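Thioredoxin-like protein (Parabacteroides distasonis, PDB 4FO5) is of unproven function; it has a thioredoxin-like fold and AhpC/TSA-family kinship but lacks the redox-active cysteine pair of thioredoxins, so classical disulfide exchange is unlikely. Local coordinates at residues W40-V52 against F80-Q94. Sequence-based numbering, arbitrary orientation.
Sequences WAAYDAESRARNV and FTETVKIDKLDLSTQ
Arg48 and Asp87 form a side-on salt bridge between helix 45-58 and the last turn of helix 77-87. Arg48 NE donates to Asp87 OD2 at 2.9 Å, on the syn lone pair. Arg48 NH2 reaches Asp87 OD1, also at 2.9 Å, from above the carboxylate plane. The guanidinium and carboxylate planes are inclined to each other. The arginine chain is extended, with CG anti to the backbone N (chi1 -169°), which carries the guanidinium across to the second helix. Thr83 CG2 lies over one guanidinium face, and Ile86 CG2 sits at its edge.

A bridging water donates to Asp87 OD2 and Arg48 O and accepts from Asn51 ND2. The same ND2 donates to Gln94 OE1 at 3.0 Å in a nearly straight bond (174°). It also lies over one face of the Trp40 ring. Asn51 OD1 is taken by Ser70 OG, so the amide also ties the helix to strand 66-72.

Both helices lie on the same face of the thioredoxin-like sheet, and their short segments cross at -49°. Trp40 ends strand 34-40, ahead of the loop to helix 45-58. Thioredoxins carry their CxxC motif here; Asp44 and Ser47 occupy the two cysteine positions. Asp44 N-caps the helix, its OD1 accepting from Ser47 N.

The apolar contacts centre on Trp40 and Val52. The Trp40 ring meets Thr83 CG2 at its edge, 3.6 Å from CZ3, and Val84 CG2 4.0 Å from CZ2. Farther along, Val52 CG2 packs on Asp87 CB at 3.7 Å and on Leu89 CD2.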
loop_
_atom_site.group_PDB
_atom_site.type_symbol
_atom_site.label_atom_id
_atom_site.label_comp_id
_atom_site.label_asym_id
_atom_site.label_seq_id
_atom_site.Cartn_x
_atom_site.Cartn_y
_atom_site.Cartn_z
ATOM N N TRP A 40 -0.632 -6.982 -1.735
ATOM C CA TRP A 40 -1.597 -8.065 -1.811
ATOM C C TRP A 40 -1.369 -8.866 -3.093
ATOM O O TRP A 40 -0.576 -8.469 -3.939
ATOM C CB TRP A 40 -3.048 -7.503 -1.773
ATOM C CG TRP A 40 -3.408 -6.739 -3.011
ATOM C CD1 TRP A 40 -2.964 -5.503 -3.364
ATOM C CD2 TRP A 40 -4.212 -7.205 -4.106
ATOM N NE1 TRP A 40 -3.467 -5.149 -4.592
ATOM C CE2 TRP A 40 -4.226 -6.183 -5.079
ATOM C CE3 TRP A 40 -4.918 -8.391 -4.359
ATOM C CZ2 TRP A 40 -4.921 -6.307 -6.292
ATOM C CZ3 TRP A 40 -5.600 -8.516 -5.568
ATOM C CH2 TRP A 40 -5.609 -7.477 -6.508
ATOM N N ALA A 41 -2.085 -9.979 -3.235
ATOM C CA ALA A 41 -2.087 -10.820 -4.433
ATOM C C ALA A 41 -3.378 -11.612 -4.456
ATOM O O ALA A 41 -3.868 -11.991 -3.391
ATOM C CB ALA A 41 -0.886 -11.755 -4.451
ATOM N N ALA A 42 -3.938 -11.850 -5.658
ATOM C CA ALA A 42 -5.165 -12.635 -5.828
ATOM C C ALA A 42 -5.009 -14.049 -5.228
ATOM O O ALA A 42 -5.983 -14.582 -4.701
ATOM C CB ALA A 42 -5.532 -12.725 -7.303
ATOM N N TYR A 43 -3.768 -14.612 -5.235
ATOM C CA TYR A 43 -3.465 -15.937 -4.667
ATOM C C TYR A 43 -3.467 -15.939 -3.107
ATOM O O TYR A 43 -3.343 -17.004 -2.510
ATOM C CB TYR A 43 -2.138 -16.510 -5.216
ATOM C CG TYR A 43 -0.874 -15.767 -4.827
ATOM C CD1 TYR A 43 -0.336 -15.888 -3.547
ATOM C CD2 TYR A 43 -0.142 -15.055 -5.775
ATOM C CE1 TYR A 43 0.863 -15.266 -3.202
ATOM C CE2 TYR A 43 1.056 -14.424 -5.441
ATOM C CZ TYR A 43 1.551 -14.522 -4.149
ATOM O OH TYR A 43 2.725 -13.887 -3.803
ATOM N N ASP A 44 -3.564 -14.763 -2.455
ATOM C CA ASP A 44 -3.651 -14.679 -0.989
ATOM C C ASP A 44 -4.995 -14.051 -0.681
ATOM O O ASP A 44 -5.170 -12.829 -0.782
ATOM C CB ASP A 44 -2.474 -13.908 -0.370
ATOM C CG ASP A 44 -2.432 -13.962 1.151
ATOM O OD1 ASP A 44 -3.269 -13.291 1.797
ATOM O OD2 ASP A 44 -1.531 -14.626 1.694
ATOM N N ALA A 45 -5.974 -14.915 -0.401
ATOM C CA ALA A 45 -7.378 -14.564 -0.162
ATOM C C ALA A 45 -7.528 -13.451 0.869
ATOM O O ALA A 45 -8.254 -12.491 0.615
ATOM C CB ALA A 45 -8.153 -15.801 0.281
ATOM N N GLU A 46 -6.798 -13.555 1.994
ATOM C CA GLU A 46 -6.819 -12.590 3.095
ATOM C C GLU A 46 -6.334 -11.209 2.647
ATOM O O GLU A 46 -6.979 -10.213 2.980
ATOM C CB GLU A 46 -5.984 -13.095 4.281
ATOM C CG GLU A 46 -6.507 -14.388 4.919
ATOM C CD GLU A 46 -6.179 -15.716 4.253
ATOM O OE1 GLU A 46 -5.502 -15.710 3.199
ATOM O OE2 GLU A 46 -6.625 -16.768 4.774
ATOM N N SER A 47 -5.206 -11.135 1.902
ATOM C CA SER A 47 -4.662 -9.856 1.419
ATOM C C SER A 47 -5.661 -9.212 0.458
ATOM O O SER A 47 -5.904 -8.011 0.511
ATOM C CB SER A 47 -3.308 -10.073 0.732
ATOM O OG SER A 47 -3.434 -10.712 -0.535
ATOM N N ARG A 48 -6.286 -10.030 -0.386
ATOM C CA ARG A 48 -7.278 -9.547 -1.335
ATOM C C ARG A 48 -8.473 -8.929 -0.608
ATOM O O ARG A 48 -8.912 -7.853 -0.995
ATOM C CB ARG A 48 -7.719 -10.684 -2.253
ATOM C CG ARG A 48 -8.544 -10.184 -3.419
ATOM C CD ARG A 48 -9.027 -11.312 -4.266
ATOM N NE ARG A 48 -10.119 -10.884 -5.130
ATOM C CZ ARG A 48 -10.704 -11.659 -6.037
ATOM N NH1 ARG A 48 -10.303 -12.912 -6.204
ATOM N NH2 ARG A 48 -11.686 -11.183 -6.789
ATOM N N ALA A 49 -9.000 -9.580 0.448
ATOM C CA ALA A 49 -10.139 -9.011 1.188
ATOM C C ALA A 49 -9.731 -7.740 1.945
ATOM O O ALA A 49 -10.507 -6.798 1.965
ATOM C CB ALA A 49 -10.726 -10.031 2.153
ATOM N N ARG A 50 -8.522 -7.685 2.540
ATOM C CA ARG A 50 -8.045 -6.469 3.234
ATOM C C ARG A 50 -7.912 -5.306 2.273
ATOM O O ARG A 50 -8.217 -4.162 2.620
ATOM C CB ARG A 50 -6.678 -6.701 3.903
ATOM C CG ARG A 50 -6.722 -7.615 5.117
ATOM C CD ARG A 50 -5.419 -7.538 5.926
ATOM N NE ARG A 50 -4.216 -7.858 5.140
ATOM C CZ ARG A 50 -3.762 -9.088 4.914
ATOM N NH1 ARG A 50 -4.417 -10.147 5.389
ATOM N NH2 ARG A 50 -2.663 -9.274 4.196
ATOM N N ASN A 51 -7.478 -5.605 1.039
ATOM C CA ASN A 51 -7.316 -4.605 -0.009
ATOM C C ASN A 51 -8.641 -3.879 -0.314
ATOM O O ASN A 51 -8.660 -2.651 -0.364
ATOM C CB ASN A 51 -6.772 -5.249 -1.276
ATOM C CG ASN A 51 -6.323 -4.215 -2.271
ATOM O OD1 ASN A 51 -5.747 -3.199 -1.903
ATOM N ND2 ASN A 51 -6.601 -4.432 -3.539
ATOM N N VAL A 52 -9.743 -4.641 -0.463
ATOM C CA VAL A 52 -11.077 -4.105 -0.735
ATOM C C VAL A 52 -11.517 -3.237 0.429
ATOM O O VAL A 52 -12.032 -2.144 0.210
ATOM C CB VAL A 52 -12.096 -5.254 -1.015
ATOM C CG1 VAL A 52 -13.536 -4.747 -1.051
ATOM C CG2 VAL A 52 -11.751 -5.984 -2.309
ATOM N N PHE A 80 -4.286 -9.541 -12.372
ATOM C CA PHE A 80 -4.429 -8.260 -11.666
ATOM C C PHE A 80 -5.639 -7.475 -12.201
ATOM O O PHE A 80 -6.448 -6.991 -11.414
ATOM C CB PHE A 80 -3.143 -7.415 -11.774
ATOM C CG PHE A 80 -3.297 -5.929 -11.513
ATOM C CD1 PHE A 80 -3.395 -5.439 -10.214
ATOM C CD2 PHE A 80 -3.329 -5.020 -12.567
ATOM C CE1 PHE A 80 -3.520 -4.066 -9.973
ATOM C CE2 PHE A 80 -3.460 -3.649 -12.327
ATOM C CZ PHE A 80 -3.561 -3.179 -11.031
ATOM N N THR A 81 -5.760 -7.373 -13.531
ATOM C CA THR A 81 -6.814 -6.644 -14.230
ATOM C C THR A 81 -8.205 -7.199 -13.892
ATOM O O THR A 81 -9.063 -6.430 -13.459
ATOM C CB THR A 81 -6.504 -6.638 -15.739
ATOM O OG1 THR A 81 -5.464 -5.676 -15.936
ATOM C CG2 THR A 81 -7.702 -6.270 -16.602
ATOM N N GLU A 82 -8.407 -8.512 -14.055
ATOM C CA GLU A 82 -9.672 -9.209 -13.783
ATOM C C GLU A 82 -10.091 -9.056 -12.309
ATOM O O GLU A 82 -11.253 -8.747 -12.042
ATOM C CB GLU A 82 -9.510 -10.697 -14.152
ATOM C CG GLU A 82 -10.792 -11.485 -14.303
ATOM C CD GLU A 82 -10.568 -12.963 -14.558
ATOM O OE1 GLU A 82 -9.883 -13.613 -13.733
ATOM O OE2 GLU A 82 -11.089 -13.476 -15.576
ATOM N N THR A 83 -9.129 -9.230 -11.363
ATOM C CA THR A 83 -9.352 -9.144 -9.913
ATOM C C THR A 83 -9.814 -7.735 -9.502
ATOM O O THR A 83 -10.811 -7.604 -8.798
ATOM C CB THR A 83 -8.085 -9.578 -9.133
ATOM O OG1 THR A 83 -7.705 -10.895 -9.544
ATOM C CG2 THR A 83 -8.302 -9.597 -7.646
ATOM N N VAL A 84 -9.096 -6.690 -9.950
ATOM C CA VAL A 84 -9.403 -5.293 -9.626
ATOM C C VAL A 84 -10.801 -4.919 -10.201
ATOM O O VAL A 84 -11.568 -4.218 -9.531
ATOM C CB VAL A 84 -8.243 -4.383 -10.112
ATOM C CG1 VAL A 84 -8.611 -2.917 -10.030
ATOM C CG2 VAL A 84 -6.989 -4.647 -9.283
ATOM N N LYS A 85 -11.157 -5.480 -11.381
ATOM C CA LYS A 85 -12.461 -5.296 -12.020
ATOM C C LYS A 85 -13.545 -5.987 -11.168
ATOM O O LYS A 85 -14.521 -5.332 -10.797
ATOM C CB LYS A 85 -12.434 -5.835 -13.463
ATOM C CG LYS A 85 -13.708 -5.569 -14.275
ATOM N N ILE A 86 -13.336 -7.264 -10.788
ATOM C CA ILE A 86 -14.281 -8.036 -9.943
ATOM C C ILE A 86 -14.504 -7.358 -8.567
ATOM O O ILE A 86 -15.648 -7.280 -8.097
ATOM C CB ILE A 86 -13.806 -9.511 -9.767
ATOM C CG1 ILE A 86 -14.025 -10.316 -11.071
ATOM C CG2 ILE A 86 -14.512 -10.208 -8.582
ATOM C CD1 ILE A 86 -13.065 -11.511 -11.274
ATOM N N ASP A 87 -13.415 -6.863 -7.943
ATOM C CA ASP A 87 -13.448 -6.251 -6.622
ATOM C C ASP A 87 -13.942 -4.793 -6.660
ATOM O O ASP A 87 -14.183 -4.205 -5.606
ATOM C CB ASP A 87 -12.060 -6.368 -5.958
ATOM C CG ASP A 87 -11.672 -7.810 -5.608
ATOM O OD1 ASP A 87 -12.565 -8.698 -5.633
ATOM O OD2 ASP A 87 -10.481 -8.053 -5.322
ATOM N N LYS A 88 -14.111 -4.230 -7.873
ATOM C CA LYS A 88 -14.637 -2.877 -8.161
ATOM C C LYS A 88 -13.819 -1.789 -7.451
ATOM O O LYS A 88 -14.377 -0.841 -6.899
ATOM C CB LYS A 88 -16.139 -2.749 -7.776
ATOM C CG LYS A 88 -17.073 -3.844 -8.306
ATOM C CD LYS A 88 -18.504 -3.674 -7.768
ATOM C CE LYS A 88 -19.331 -2.659 -8.537
ATOM N NZ LYS A 88 -20.686 -2.482 -7.952
ATOM N N LEU A 89 -12.505 -1.912 -7.484
ATOM C CA LEU A 89 -11.631 -0.945 -6.819
ATOM C C LEU A 89 -11.247 0.215 -7.727
ATOM O O LEU A 89 -11.136 0.026 -8.936
ATOM C CB LEU A 89 -10.370 -1.662 -6.323
ATOM C CG LEU A 89 -10.674 -2.812 -5.345
ATOM C CD1 LEU A 89 -9.428 -3.566 -4.985
ATOM C CD2 LEU A 89 -11.396 -2.304 -4.091
ATOM N N ASP A 90 -11.017 1.403 -7.123
ATOM C CA ASP A 90 -10.570 2.625 -7.787
ATOM C C ASP A 90 -9.270 2.296 -8.516
ATOM O O ASP A 90 -8.274 1.994 -7.867
ATOM C CB ASP A 90 -10.363 3.750 -6.733
ATOM C CG ASP A 90 -10.002 5.141 -7.242
ATOM O OD1 ASP A 90 -9.633 5.272 -8.429
ATOM O OD2 ASP A 90 -10.046 6.100 -6.436
ATOM N N LEU A 91 -9.297 2.299 -9.858
ATOM C CA LEU A 91 -8.121 1.954 -10.659
ATOM C C LEU A 91 -6.950 2.905 -10.438
ATOM O O LEU A 91 -5.819 2.498 -10.700
ATOM C CB LEU A 91 -8.444 1.866 -12.161
ATOM C CG LEU A 91 -9.502 0.833 -12.597
ATOM C CD1 LEU A 91 -9.718 0.862 -14.065
ATOM C CD2 LEU A 91 -9.090 -0.546 -12.271
ATOM N N SER A 92 -7.194 4.150 -9.962
ATOM C CA SER A 92 -6.103 5.098 -9.752
ATOM C C SER A 92 -5.193 4.663 -8.572
ATOM O O SER A 92 -4.042 5.068 -8.523
ATOM C CB SER A 92 -6.645 6.510 -9.541
ATOM O OG SER A 92 -7.407 6.624 -8.350
ATOM N N THR A 93 -5.697 3.814 -7.670
ATOM C CA THR A 93 -4.963 3.339 -6.481
ATOM C C THR A 93 -4.422 1.886 -6.580
ATOM O O THR A 93 -3.804 1.380 -5.624
ATOM C CB THR A 93 -5.899 3.468 -5.274
ATOM O OG1 THR A 93 -6.969 2.522 -5.368
ATOM C CG2 THR A 93 -6.442 4.888 -5.102
ATOM N N GLN A 94 -4.629 1.226 -7.732
ATOM C CA GLN A 94 -4.224 -0.165 -7.897
ATOM C C GLN A 94 -3.085 -0.264 -8.893
ATOM O O GLN A 94 -3.197 0.187 -10.031
ATOM C CB GLN A 94 -5.423 -1.022 -8.315
ATOM C CG GLN A 94 -6.624 -0.938 -7.338
ATOM C CD GLN A 94 -6.304 -1.450 -5.959
ATOM O OE1 GLN A 94 -5.791 -2.551 -5.794
ATOM N NE2 GLN A 94 -6.643 -0.679 -4.929
HETATM O O HOH W 1 -8.488 -6.715 -3.937
#